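PDB 6UUF: nudix Hydrolase, RenU from Mycolicibacterium smegmatis, which probably hydrolyses nucleoside diphosphate-linked substrates, NADH perhaps among them, as a magnesium-dependent member of the Nudix hydrolase family. Local coordinates for residues V92-V97 against W105-V110; G35-L40 against V132-V137; G51-L56 against P141-F146; A77-P82 against L118-N123; R29-G34 against I160-R165. The protein carries 3 engineered substitutions. All coordinates share one frame; numbering follows the deposited sequence.

Contact 1: residues V92-V97 against W105-V110; sequences VVTAEV and WTYTTV
Trp-105 and Val-97 make a hydrogen-bonded antiparallel pair in this hairpin: Val-97 N reaches Trp-105 O at 2.8 Å, and Trp-105 N returns to Val-97 O at 3.1 Å. The indole nitrogen of Trp-105 has its own acceptor, Trp-18 O. Thr-106 then faces Glu-96 in a non-hydrogen-bonded pair whose side chains run alongside each other, with Thr-106 CG2 4.1 Å from Glu-96 CG. At Tyr-107 the register slips by one residue, because both Thr-94 and Ala-95 oppose it. This is a classic beta bulge, and the evidence is that Tyr-107 O accepts twice: from Thr-94 N at 2.9 Å, almost in line with the carbonyl, and from Ala-95 N at 3.3 Å, on a lone pair. The hydroxyl of Thr-94 stands between its own backbone N and carbonyl carbon (chi1 40°), which brings OG1 to the edge of the tyrosine ring, 3.2 Å from Tyr-107 CD1. Thr-108 pairs with Val-93 without hydrogen bonds. Thr-109 trades two backbone bonds with Val-92, while its OG1 lies 3.0 Å from Thr-94 OG1 in a hydrogen bond between side chains that cross at about a right angle. A valine in place of Thr-94 would probably leave Thr-109 OG1 without this hydroxyl mate and put a methyl near the ring edge. On the face that carries Val-92 and Thr-109, helix 144-158 packs through Val-156 and Leu-153, the latter also touching Thr-94, and strand 23-31 continues the sheet beyond strand 104-113, bonding to Thr-106, Thr-108 and Val-110.

Contact 2: residues G35-L40 against V132-V137; sequences GAAAVL and VLEDQV
Val-39 and Val-132 exchange two backbone hydrogen bonds as an antiparallel hydrogen-bonded pair, with both Val-39 N to Val-132 O and Val-132 N to Val-39 O measuring 2.8 Å. One residue further, Ala-38 meets Leu-133 in a non-hydrogen-bonded pair, and their side chains diverge. The pairing is then prolonged by Glu-134 N, which donates to Ala-37 O at 3.0 Å with an almost perfectly straight N-H...O angle of 179°. Side chains fill in around this ladder. With Val-39 CG1 anti to the carbonyl carbon (chi1 -55°), CG2 falls between the backbone N and the carbonyl carbon and meets Val-137 CG2 at 3.4 Å, closer than ordinary methyl contact, in a crossing at about a right angle. The other branch, Val-39 CG1, rests 3.8 Å from Glu-134 CG. The carboxylate end of Glu-134 reaches past Ala-37, with OE1 3.2 Å from Ala-37 CB. Nearer the surface, Leu-133 CD2 touches Ala-36 CB at 4.2 Å. Val-137 is brought back over Val-39 by the turn after Leu-133, where Gln-136 N bonds to Leu-133 O. Phe-146 and Trp-150 of helix 144-158 also pack on Val-137. The same helix holds the turn through a salt bridge from Arg-154 to Asp-135 OD1, with a weak bond from Thr-157 OG1 to Glu-134 OE2. The backbone bonds thus fix the strand pairing, a close methyl contact between Val-39 and Val-137 packs one side of it, and the salt bridge of Asp-135, with at most a weak contribution from Glu-134, probably helps to tie the turn to that helix.

Contact 3: residues G51-L56 against P141-F146; sequences GGTWAL and PLHPGF
Trp-54 and Leu-142 bridge their backbones once, immediately before His-143 caps helix 144-158 as its N-cap residue, so that the start of the helix is tied to the start of strand 54-60. The tight part of the contact surrounds this bridge. His-143 N donates to Trp-54 O at 2.8 Å with an angle of 178°, and Trp-54 N donates to Pro-141 O at 3.0 Å. Next to it, His-143 CB lies 3.6 Å from Ala-55 CB. The phenyl ring of Phe-146, whose CG is anti to the backbone N (chi1 -176°), is directed at the strand and crosses Leu-56 at about a right angle: Phe-146 CE1 is 3.7 Å from Leu-56 CG and is touched by both methyls as well. Leu-142 CD2 lies in the plane of that ring, at its edge, and Trp-150 and Leu-153 of the same helix extend this buried cluster. An alanine at Phe-146 would probably open a gap beside Leu-56 and Ala-55 and leave Leu-56 freer to turn. The outer side is looser. Gly-52 approaches Pro-141 only at a distance, and the capping bond from Gly-145 N to His-143 ND1, 3.1 Å long, is weak and bent. Thr-53 sets CB against His-143 N, but its hydroxyl is bound to Gln-50 O, outside the bridge. Pro-141, itself exposed, runs alongside the indole of buried Trp-54, with its CD 3.7 Å from Trp-54 CD1, while Pro-141 O sits in the indole plane, 3.3 Å from Trp-54 CD1.

Contact 4: residues A77-P82 against L118-N123; sequences AAAGLP and LHTVPN. Engineered in segment 77-82: Ala-77 (natural residue Glu), Ala-78 (natural residue Glu).
Ala-79 O accepts the shorter of the two hydrogen bonds here, from Val-121 N at 2.8 Å, and Ala-78 O takes a longer one from Asn-123 N at 3.2 Å. Both donors arrive well above the plane of the carbonyl they address, 45° out of it at Ala-79, and neither uses a lone pair directly. Ala-78 O is satisfied twice, because Ser-126 OG also donates to it. Thr-120 CA adds a CH...O contact to Ala-79 O at 3.3 Å. Val-121 O comes close to the same oxygen, but two acceptors cannot bond, and its contact is instead with the CA hydrogen of Ala-79. Both carbonyls lie near the C-terminal end of helix 67-79, and segment 118-123 supplies donors to them. The helix and the turn after it belong to the Nudix box, the family signature; Ala-77 and Ala-78 are engineered, both being Glu in the natural protein. In relatives, acidic residues of this box bind magnesium. Gly-80 follows with a positive phi of 72°, and a CB there would lie 3.5 Å from Val-121 CB. Past the turn the contact becomes apolar. Leu-81 runs alongside Thr-120 in the same direction, with Leu-81 CD2 4.0 Å from Thr-120 CG2; the same methyl is 4.1 Å from Leu-118 CD1. Ahead of the turn, Ala-79 CB likewise lies 4.1 Å from Thr-120 CB. Leu-81 O is hydrogen-bonded to His-76 ND1, and Leu-118 O receives Trp-131 NE1.

Contact 5: residues R29-G34 against I160-R165; sequences RAPMPG and IPLLNR
Ile-160 O is gripped end-on by the guanidinium of Arg-29, with NH1 at 2.7 Å and NH2 at 2.9 Å both addressed to this one oxygen. The oxygen lies within 2° of the guanidinium plane, so the fork is flat. The two donors differ at the acceptor: NH1 is almost in line with the carbonyl bond, whereas NH2 is tilted from its plane. The chain of Arg-29 is extended as far as CD and then bends (chi3 -60°), which turns the flat group with one face to Leu-162. Over the centre of that face sits Leu-162 CD1, 3.7 Å from Arg-29 CZ, the two side chains passing antiparallel to one another. The other methyl, Leu-162 CD2, reaches the next part of the strand, 3.5 Å from Pro-31 N and 3.6 Å from Pro-31 CD. The leucine thus fills the angle between the arginine and the proline ring; its CD1 branch packs on one guanidinium face, while the two bonds to Ile-160 O help to fix how the group is turned. The third nitrogen of the group, NE, forms a salt bridge with Asp-113 OD1, which probably balances much of its charge; this matters because Arg-89 NH1 lies close to Arg-29 NH2 while bonding to Pro-161 O. In the fold, the contact holds the tail that follows helix 144-158 against the end of strand 23-31. Strands 87-98 and 104-113 lie beside it, touched by Ile-160 through Thr-90 and by Leu-163 through Asp-113, while Val-39 of strand 37-44 packs on Arg-29.

Contacts 1, 2, 3 and 5 all reach the same mixed sheet. Contact 1 is a surface hairpin, whereas contacts 2, 3, 4 and 5 are partly buried. Contacts 2 and 3 meet where Val-137 packs against Phe-146 and Leu-142, contacts 1 and 3 where Thr-109 and Tyr-107 touch Leu-56, and contacts 2 and 4 where Leu-40 meets Leu-81. Contacts 2 and 5 are joined by a probable bond from Ala-38 N to Ala-30 O. Helix 144-158 supplies part of contact 3, packs on contacts 1 and 2, and precedes the tail of contact 5. Strand ladders dominate contacts 1 and 2; contact 3 is a single bridge, contact 4 ties helix-end carbonyls to a loop, and contact 5 rests on an arginine fork.

Contact 1: residues V92-V97 against W105-V110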
# COMPACT_ATOMS: atom_id res chain seq x y z
N VAL A 92 -4.65 -7.66 4.29
CA VAL A 92 -4.92 -7.28 5.70
C VAL A 92 -5.68 -5.92 5.77
O VAL A 92 -5.22 -4.89 5.23
CB VAL A 92 -3.60 -7.08 6.46
CG1 VAL A 92 -3.87 -6.95 7.96
CG2 VAL A 92 -2.65 -8.23 6.18
N VAL A 93 -6.82 -5.93 6.44
CA VAL A 93 -7.57 -4.71 6.66
C VAL A 93 -6.81 -3.95 7.74
O VAL A 93 -6.82 -4.37 8.89
CB VAL A 93 -9.02 -5.00 7.08
CG1 VAL A 93 -9.77 -3.71 7.32
CG2 VAL A 93 -9.73 -5.78 6.01
N THR A 94 -6.17 -2.85 7.34
CA THR A 94 -5.32 -2.02 8.20
C THR A 94 -6.01 -0.77 8.72
O THR A 94 -5.44 -0.06 9.52
CB THR A 94 -4.00 -1.64 7.49
OG1 THR A 94 -4.25 -1.34 6.12
CG2 THR A 94 -3.05 -2.82 7.49
N ALA A 95 -7.23 -0.50 8.26
CA ALA A 95 -8.03 0.62 8.76
C ALA A 95 -9.50 0.41 8.41
O ALA A 95 -9.83 -0.01 7.30
CB ALA A 95 -7.52 1.94 8.20
N GLU A 96 -10.36 0.73 9.37
CA GLU A 96 -11.77 0.46 9.30
C GLU A 96 -12.51 1.59 10.01
O GLU A 96 -12.23 1.88 11.19
CB GLU A 96 -12.03 -0.85 10.02
CG GLU A 96 -13.40 -1.42 9.83
CD GLU A 96 -13.50 -2.79 10.47
OE1 GLU A 96 -13.18 -2.91 11.69
OE2 GLU A 96 -13.86 -3.75 9.76
N VAL A 97 -13.43 2.23 9.29
CA VAL A 97 -14.10 3.41 9.84
C VAL A 97 -15.57 3.22 9.70
O VAL A 97 -16.04 2.94 8.60
CB VAL A 97 -13.68 4.73 9.15
CG1 VAL A 97 -14.44 5.90 9.72
CG2 VAL A 97 -12.21 4.99 9.39
N TRP A 105 -15.78 2.55 5.53
CA TRP A 105 -14.61 2.83 4.75
C TRP A 105 -13.51 1.96 5.30
O TRP A 105 -13.31 1.88 6.50
CB TRP A 105 -14.23 4.30 4.89
CG TRP A 105 -13.23 4.69 3.91
CD1 TRP A 105 -13.46 5.11 2.64
CD2 TRP A 105 -11.82 4.65 4.07
NE1 TRP A 105 -12.28 5.41 2.01
CE2 TRP A 105 -11.25 5.13 2.88
CE3 TRP A 105 -10.99 4.32 5.14
CZ2 TRP A 105 -9.90 5.24 2.70
CZ3 TRP A 105 -9.65 4.43 4.97
CH2 TRP A 105 -9.10 4.89 3.74
N THR A 106 -12.75 1.34 4.40
CA THR A 106 -11.58 0.60 4.84
C THR A 106 -10.41 0.88 3.94
O THR A 106 -10.54 1.30 2.75
CB THR A 106 -11.87 -0.91 4.76
OG1 THR A 106 -12.28 -1.20 3.42
CG2 THR A 106 -12.95 -1.33 5.71
N TYR A 107 -9.25 0.60 4.51
CA TYR A 107 -8.01 0.52 3.79
C TYR A 107 -7.51 -0.91 3.94
O TYR A 107 -7.35 -1.39 5.09
CB TYR A 107 -6.94 1.46 4.39
CG TYR A 107 -5.69 1.54 3.53
CD1 TYR A 107 -4.70 0.56 3.60
CD2 TYR A 107 -5.48 2.61 2.67
CE1 TYR A 107 -3.58 0.62 2.80
CE2 TYR A 107 -4.32 2.70 1.91
CZ TYR A 107 -3.39 1.70 1.96
OH TYR A 107 -2.28 1.80 1.18
N THR A 108 -7.16 -1.50 2.80
CA THR A 108 -6.70 -2.86 2.73
C THR A 108 -5.29 -2.89 2.18
O THR A 108 -5.02 -2.46 1.05
CB THR A 108 -7.60 -3.72 1.85
OG1 THR A 108 -8.92 -3.74 2.38
CG2 THR A 108 -7.11 -5.16 1.79
N THR A 109 -4.39 -3.46 2.98
CA THR A 109 -3.01 -3.68 2.56
C THR A 109 -2.93 -5.04 1.89
O THR A 109 -3.35 -6.07 2.46
CB THR A 109 -2.02 -3.60 3.76
OG1 THR A 109 -2.06 -2.28 4.30
CG2 THR A 109 -0.61 -3.90 3.31
N VAL A 110 -2.37 -5.04 0.69
CA VAL A 110 -2.25 -6.23 -0.09
C VAL A 110 -0.75 -6.53 -0.09
O VAL A 110 0.05 -5.77 -0.69
CB VAL A 110 -2.83 -5.99 -1.50
CG1 VAL A 110 -2.65 -7.19 -2.42
CG2 VAL A 110 -4.32 -5.67 -1.39

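Contact 2: residues G35-L40 against V132-V137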
# COMPACT_ATOMS: atom_id res chain seq x y z
N GLY A 35 19.93 -11.15 1.30
CA GLY A 35 19.00 -12.23 1.61
C GLY A 35 17.84 -11.70 2.43
O GLY A 35 16.79 -12.33 2.48
N ALA A 36 18.03 -10.55 3.08
CA ALA A 36 16.96 -9.90 3.84
C ALA A 36 15.89 -9.30 2.92
O ALA A 36 16.11 -9.06 1.71
CB ALA A 36 17.55 -8.82 4.74
N ALA A 37 14.75 -9.02 3.51
CA ALA A 37 13.61 -8.53 2.79
C ALA A 37 13.58 -6.98 2.67
O ALA A 37 13.72 -6.29 3.67
CB ALA A 37 12.37 -9.02 3.48
N ALA A 38 13.37 -6.46 1.46
CA ALA A 38 13.00 -5.06 1.28
C ALA A 38 11.54 -4.86 0.88
O ALA A 38 10.94 -5.74 0.30
CB ALA A 38 13.91 -4.39 0.25
N VAL A 39 11.00 -3.68 1.16
CA VAL A 39 9.68 -3.30 0.69
C VAL A 39 9.73 -2.02 -0.14
O VAL A 39 10.59 -1.15 0.05
CB VAL A 39 8.63 -3.23 1.84
CG1 VAL A 39 8.59 -4.55 2.61
CG2 VAL A 39 8.92 -2.12 2.80
N LEU A 40 8.80 -1.90 -1.08
CA LEU A 40 8.83 -0.79 -2.01
C LEU A 40 7.99 0.30 -1.45
O LEU A 40 6.81 0.11 -1.29
CB LEU A 40 8.32 -1.22 -3.38
CG LEU A 40 8.21 -0.06 -4.36
CD1 LEU A 40 9.60 0.46 -4.67
CD2 LEU A 40 7.50 -0.48 -5.62
N VAL A 132 13.22 -0.39 0.52
CA VAL A 132 13.67 -0.06 1.91
C VAL A 132 13.71 -1.35 2.71
O VAL A 132 12.74 -2.09 2.75
CB VAL A 132 12.73 0.92 2.59
CG1 VAL A 132 13.10 1.18 4.06
CG2 VAL A 132 12.71 2.23 1.82
N LEU A 133 14.83 -1.67 3.32
CA LEU A 133 14.88 -2.85 4.18
C LEU A 133 13.75 -2.78 5.21
O LEU A 133 13.52 -1.73 5.76
CB LEU A 133 16.24 -2.99 4.86
CG LEU A 133 17.37 -3.40 3.91
CD1 LEU A 133 18.73 -3.20 4.57
CD2 LEU A 133 17.20 -4.83 3.45
N GLU A 134 13.03 -3.90 5.38
CA GLU A 134 11.95 -4.00 6.35
C GLU A 134 12.27 -3.45 7.73
O GLU A 134 11.45 -2.75 8.31
CB GLU A 134 11.56 -5.46 6.54
CG GLU A 134 10.64 -6.03 5.50
CD GLU A 134 10.01 -7.35 5.97
OE1 GLU A 134 10.79 -8.31 6.20
OE2 GLU A 134 8.74 -7.39 6.14
N ASP A 135 13.45 -3.76 8.25
CA ASP A 135 13.92 -3.24 9.55
C ASP A 135 14.14 -1.73 9.57
O ASP A 135 14.23 -1.13 10.66
CB ASP A 135 15.26 -3.90 9.96
CG ASP A 135 15.10 -5.37 10.36
OD1 ASP A 135 14.15 -5.72 11.09
OD2 ASP A 135 15.95 -6.18 9.96
N GLN A 136 14.29 -1.12 8.39
CA GLN A 136 14.54 0.32 8.29
C GLN A 136 13.33 1.15 7.89
O GLN A 136 13.40 2.39 7.92
CB GLN A 136 15.70 0.58 7.35
CG GLN A 136 16.97 -0.09 7.89
CD GLN A 136 18.21 0.52 7.34
OE1 GLN A 136 19.04 1.00 8.13
NE2 GLN A 136 18.36 0.54 5.99
N VAL A 137 12.20 0.50 7.57
CA VAL A 137 10.98 1.23 7.19
C VAL A 137 10.56 2.26 8.24
O VAL A 137 10.29 3.41 7.90
CB VAL A 137 9.81 0.25 6.87
CG1 VAL A 137 8.45 0.96 6.84
CG2 VAL A 137 10.09 -0.45 5.53

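Contact 3: residues G51-L56 against P141-F146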
# COMPACT_ATOMS: atom_id res chain seq x y z
N GLY A 51 1.73 14.69 1.44
CA GLY A 51 3.00 14.87 0.74
C GLY A 51 4.15 15.17 1.70
O GLY A 51 3.96 15.88 2.68
N GLY A 52 5.33 14.60 1.41
CA GLY A 52 6.48 14.62 2.34
C GLY A 52 6.65 13.34 3.16
O GLY A 52 7.68 13.14 3.81
N THR A 53 5.67 12.45 3.14
CA THR A 53 5.78 11.20 3.91
C THR A 53 5.84 10.01 2.98
O THR A 53 5.58 10.13 1.79
CB THR A 53 4.61 11.03 4.88
OG1 THR A 53 3.40 10.95 4.12
CG2 THR A 53 4.56 12.20 5.88
N TRP A 54 6.16 8.87 3.57
CA TRP A 54 6.30 7.59 2.86
C TRP A 54 5.12 6.69 3.16
O TRP A 54 4.66 6.62 4.30
CB TRP A 54 7.59 6.88 3.29
CG TRP A 54 8.83 7.59 2.90
CD1 TRP A 54 9.45 8.61 3.59
CD2 TRP A 54 9.57 7.39 1.71
NE1 TRP A 54 10.56 9.01 2.90
CE2 TRP A 54 10.66 8.28 1.75
CE3 TRP A 54 9.43 6.53 0.62
CZ2 TRP A 54 11.62 8.34 0.73
CZ3 TRP A 54 10.39 6.56 -0.39
CH2 TRP A 54 11.47 7.47 -0.33
N ALA A 55 4.63 6.01 2.14
CA ALA A 55 3.49 5.06 2.34
C ALA A 55 3.52 4.06 1.21
O ALA A 55 4.53 4.01 0.49
CB ALA A 55 2.16 5.80 2.41
N LEU A 56 2.47 3.26 1.08
CA LEU A 56 2.42 2.25 0.02
C LEU A 56 1.79 2.90 -1.19
O LEU A 56 0.94 3.75 -1.02
CB LEU A 56 1.62 1.07 0.45
CG LEU A 56 2.01 0.47 1.81
CD1 LEU A 56 1.00 -0.59 2.20
CD2 LEU A 56 3.41 -0.10 1.78
N PRO A 141 10.01 9.04 7.81
CA PRO A 141 8.79 9.79 8.11
C PRO A 141 7.62 9.18 7.37
O PRO A 141 7.50 9.34 6.16
CB PRO A 141 9.11 11.22 7.61
CG PRO A 141 10.14 11.02 6.54
CD PRO A 141 10.88 9.76 6.85
N LEU A 142 6.82 8.41 8.09
CA LEU A 142 5.78 7.60 7.47
C LEU A 142 4.47 8.35 7.45
O LEU A 142 4.17 9.16 8.35
CB LEU A 142 5.60 6.27 8.22
CG LEU A 142 6.77 5.28 8.20
CD1 LEU A 142 6.42 4.00 8.93
CD2 LEU A 142 7.22 4.98 6.77
N HIS A 143 3.66 8.06 6.43
CA HIS A 143 2.26 8.48 6.45
C HIS A 143 1.64 8.00 7.80
O HIS A 143 1.80 6.85 8.16
CB HIS A 143 1.53 7.84 5.25
CG HIS A 143 0.10 8.26 5.15
ND1 HIS A 143 -0.86 7.82 6.02
CD2 HIS A 143 -0.51 9.13 4.31
CE1 HIS A 143 -2.02 8.37 5.71
NE2 HIS A 143 -1.83 9.18 4.69
N PRO A 144 0.99 8.89 8.56
CA PRO A 144 0.57 8.50 9.92
C PRO A 144 -0.38 7.31 10.00
O PRO A 144 -0.40 6.66 11.02
CB PRO A 144 -0.14 9.75 10.47
CG PRO A 144 -0.39 10.63 9.28
CD PRO A 144 0.73 10.32 8.31
N GLY A 145 -1.23 7.12 8.98
CA GLY A 145 -2.06 5.90 8.80
C GLY A 145 -1.26 4.62 8.62
O GLY A 145 -1.47 3.62 9.30
N PHE A 146 -0.30 4.68 7.72
CA PHE A 146 0.63 3.59 7.53
C PHE A 146 1.45 3.29 8.80
O PHE A 146 1.55 2.16 9.22
CB PHE A 146 1.56 3.94 6.39
CG PHE A 146 2.50 2.88 6.05
CD1 PHE A 146 2.04 1.60 5.79
CD2 PHE A 146 3.86 3.14 5.99
CE1 PHE A 146 2.92 0.60 5.43
CE2 PHE A 146 4.76 2.13 5.63
CZ PHE A 146 4.29 0.85 5.36

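Contact 4: residues A77-P82 against L118-N123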
# COMPACT_ATOMS: atom_id res chain seq x y z
N ALA A 77 0.18 2.02 -12.01
CA ALA A 77 0.03 3.48 -12.32
C ALA A 77 1.15 4.36 -11.73
O ALA A 77 1.67 5.27 -12.41
CB ALA A 77 -1.32 3.98 -11.87
N ALA A 78 1.56 4.04 -10.51
CA ALA A 78 2.55 4.82 -9.79
C ALA A 78 3.97 4.45 -10.11
O ALA A 78 4.84 5.29 -10.00
CB ALA A 78 2.32 4.69 -8.29
N ALA A 79 4.24 3.20 -10.48
CA ALA A 79 5.60 2.70 -10.59
C ALA A 79 5.93 1.93 -11.87
O ALA A 79 7.09 1.58 -12.08
CB ALA A 79 5.95 1.84 -9.39
N GLY A 80 4.93 1.69 -12.73
CA GLY A 80 5.13 0.94 -13.97
C GLY A 80 5.36 -0.54 -13.76
O GLY A 80 5.84 -1.22 -14.67
N LEU A 81 5.01 -1.08 -12.59
CA LEU A 81 5.28 -2.48 -12.31
C LEU A 81 4.32 -3.36 -13.10
O LEU A 81 3.11 -3.12 -13.04
CB LEU A 81 5.08 -2.78 -10.83
CG LEU A 81 5.92 -1.97 -9.84
CD1 LEU A 81 5.64 -2.42 -8.42
CD2 LEU A 81 7.39 -2.09 -10.18
N PRO A 82 4.83 -4.37 -13.83
CA PRO A 82 3.88 -5.29 -14.46
C PRO A 82 3.38 -6.32 -13.46
O PRO A 82 4.17 -6.89 -12.69
CB PRO A 82 4.70 -5.97 -15.57
CG PRO A 82 6.03 -5.34 -15.56
CD PRO A 82 6.21 -4.66 -14.24
N LEU A 118 12.63 -4.73 -8.14
CA LEU A 118 12.26 -4.32 -9.50
C LEU A 118 12.63 -2.87 -9.81
O LEU A 118 12.59 -2.01 -8.91
CB LEU A 118 10.74 -4.50 -9.75
CG LEU A 118 10.17 -5.89 -9.50
CD1 LEU A 118 8.68 -5.98 -9.78
CD2 LEU A 118 10.95 -6.89 -10.33
N HIS A 119 12.97 -2.63 -11.08
CA HIS A 119 13.09 -1.27 -11.64
C HIS A 119 11.70 -0.66 -11.78
O HIS A 119 10.75 -1.33 -12.23
CB HIS A 119 13.74 -1.29 -13.03
CG HIS A 119 13.86 0.08 -13.65
ND1 HIS A 119 12.92 0.59 -14.52
CD2 HIS A 119 14.80 1.05 -13.51
CE1 HIS A 119 13.28 1.80 -14.90
NE2 HIS A 119 14.42 2.11 -14.29
N THR A 120 11.58 0.60 -11.40
CA THR A 120 10.31 1.31 -11.36
C THR A 120 10.46 2.50 -12.31
O THR A 120 11.58 3.00 -12.51
CB THR A 120 9.97 1.79 -9.91
OG1 THR A 120 10.96 2.70 -9.45
CG2 THR A 120 9.98 0.66 -8.94
N VAL A 121 9.35 2.92 -12.92
CA VAL A 121 9.26 4.18 -13.63
C VAL A 121 8.27 5.05 -12.85
O VAL A 121 7.07 4.75 -12.88
CB VAL A 121 8.80 4.00 -15.10
CG1 VAL A 121 8.83 5.34 -15.84
CG2 VAL A 121 9.68 2.97 -15.78
N PRO A 122 8.76 6.10 -12.14
CA PRO A 122 7.82 6.92 -11.34
C PRO A 122 6.86 7.74 -12.22
O PRO A 122 7.22 8.16 -13.33
CB PRO A 122 8.74 7.81 -10.49
CG PRO A 122 10.03 7.86 -11.23
CD PRO A 122 10.16 6.57 -11.98
N ASN A 123 5.64 7.88 -11.73
CA ASN A 123 4.60 8.65 -12.38
C ASN A 123 3.60 9.08 -11.30
O ASN A 123 3.75 8.69 -10.14
CB ASN A 123 3.93 7.78 -13.45
CG ASN A 123 3.32 8.59 -14.58
OD1 ASN A 123 3.48 9.81 -14.65
ND2 ASN A 123 2.60 7.90 -15.47

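Contact 5: residues R29-G34 against I160-R165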
# COMPACT_ATOMS: atom_id res chain seq x y z
N ARG A 29 7.15 -7.00 -1.40
CA ARG A 29 8.39 -7.45 -0.78
C ARG A 29 9.34 -8.02 -1.79
O ARG A 29 8.89 -8.67 -2.75
CB ARG A 29 8.14 -8.49 0.30
CG ARG A 29 7.07 -8.07 1.31
CD ARG A 29 6.83 -9.18 2.34
NE ARG A 29 6.37 -10.45 1.74
CZ ARG A 29 6.21 -11.58 2.43
NH1 ARG A 29 6.50 -11.64 3.74
NH2 ARG A 29 5.79 -12.66 1.79
N ALA A 30 10.63 -7.77 -1.60
CA ALA A 30 11.68 -8.40 -2.42
C ALA A 30 12.92 -8.78 -1.62
O ALA A 30 13.32 -8.06 -0.71
CB ALA A 30 12.07 -7.55 -3.62
N PRO A 31 13.54 -9.92 -1.96
CA PRO A 31 14.76 -10.31 -1.25
C PRO A 31 15.92 -9.48 -1.74
O PRO A 31 15.99 -9.15 -2.93
CB PRO A 31 14.94 -11.77 -1.65
CG PRO A 31 14.10 -11.98 -2.87
CD PRO A 31 13.30 -10.76 -3.15
N MET A 32 16.82 -9.14 -0.84
CA MET A 32 18.07 -8.50 -1.26
C MET A 32 19.14 -9.56 -1.58
O MET A 32 19.02 -10.70 -1.11
CB MET A 32 18.52 -7.55 -0.16
CG MET A 32 17.56 -6.40 0.05
SD MET A 32 17.38 -5.50 -1.50
CE MET A 32 17.45 -3.78 -1.01
N PRO A 33 20.17 -9.21 -2.39
CA PRO A 33 21.25 -10.23 -2.52
C PRO A 33 21.75 -10.68 -1.14
O PRO A 33 21.93 -11.88 -0.92
CB PRO A 33 22.32 -9.50 -3.34
CG PRO A 33 21.56 -8.48 -4.14
CD PRO A 33 20.41 -8.04 -3.25
N GLY A 34 21.88 -9.74 -0.21
CA GLY A 34 22.07 -10.02 1.22
C GLY A 34 21.18 -11.12 1.77
O GLY A 34 21.60 -11.90 2.62
N ILE A 160 4.49 -15.08 6.81
CA ILE A 160 4.54 -15.62 5.44
C ILE A 160 5.87 -15.27 4.83
O ILE A 160 6.02 -14.19 4.29
CB ILE A 160 3.42 -15.10 4.49
CG1 ILE A 160 3.00 -13.67 4.81
CG2 ILE A 160 2.21 -16.03 4.56
CD1 ILE A 160 1.92 -13.14 3.89
N PRO A 161 6.86 -16.18 4.88
CA PRO A 161 8.13 -15.88 4.21
C PRO A 161 8.01 -15.82 2.70
O PRO A 161 7.10 -16.41 2.11
CB PRO A 161 9.01 -17.05 4.59
CG PRO A 161 8.03 -18.14 4.95
CD PRO A 161 6.95 -17.42 5.67
N LEU A 162 8.95 -15.10 2.08
CA LEU A 162 8.92 -14.93 0.63
C LEU A 162 9.03 -16.28 -0.03
O LEU A 162 9.60 -17.20 0.52
CB LEU A 162 10.06 -14.03 0.12
CG LEU A 162 9.80 -12.52 0.12
CD1 LEU A 162 9.82 -11.99 1.54
CD2 LEU A 162 10.83 -11.80 -0.72
N LEU A 163 8.49 -16.36 -1.23
CA LEU A 163 8.50 -17.56 -2.04
C LEU A 163 9.84 -17.81 -2.68
O LEU A 163 10.74 -16.98 -2.63
CB LEU A 163 7.46 -17.39 -3.15
CG LEU A 163 6.06 -17.19 -2.62
CD1 LEU A 163 5.07 -17.16 -3.78
CD2 LEU A 163 5.69 -18.30 -1.64
N ASN A 164 9.97 -18.99 -3.29
CA ASN A 164 10.99 -19.23 -4.32
C ASN A 164 10.45 -20.20 -5.38
O ASN A 164 9.29 -20.65 -5.31
CB ASN A 164 12.30 -19.73 -3.71
CG ASN A 164 12.07 -20.60 -2.50
OD1 ASN A 164 11.70 -20.10 -1.44
ND2 ASN A 164 12.26 -21.92 -2.65
N ARG A 165 11.29 -20.46 -6.38
CA ARG A 165 11.08 -21.52 -7.39
C ARG A 165 9.73 -21.46 -8.12
O ARG A 165 9.45 -20.49 -8.85
CB ARG A 165 11.27 -22.88 -6.73
CG ARG A 165 12.55 -23.03 -5.90
CD ARG A 165 12.74 -24.46 -5.43
NE ARG A 165 12.85 -25.34 -6.59
CZ ARG A 165 12.58 -26.65 -6.64
NH1 ARG A 165 12.71 -27.32 -7.79
NH2 ARG A 165 12.17 -27.30 -5.56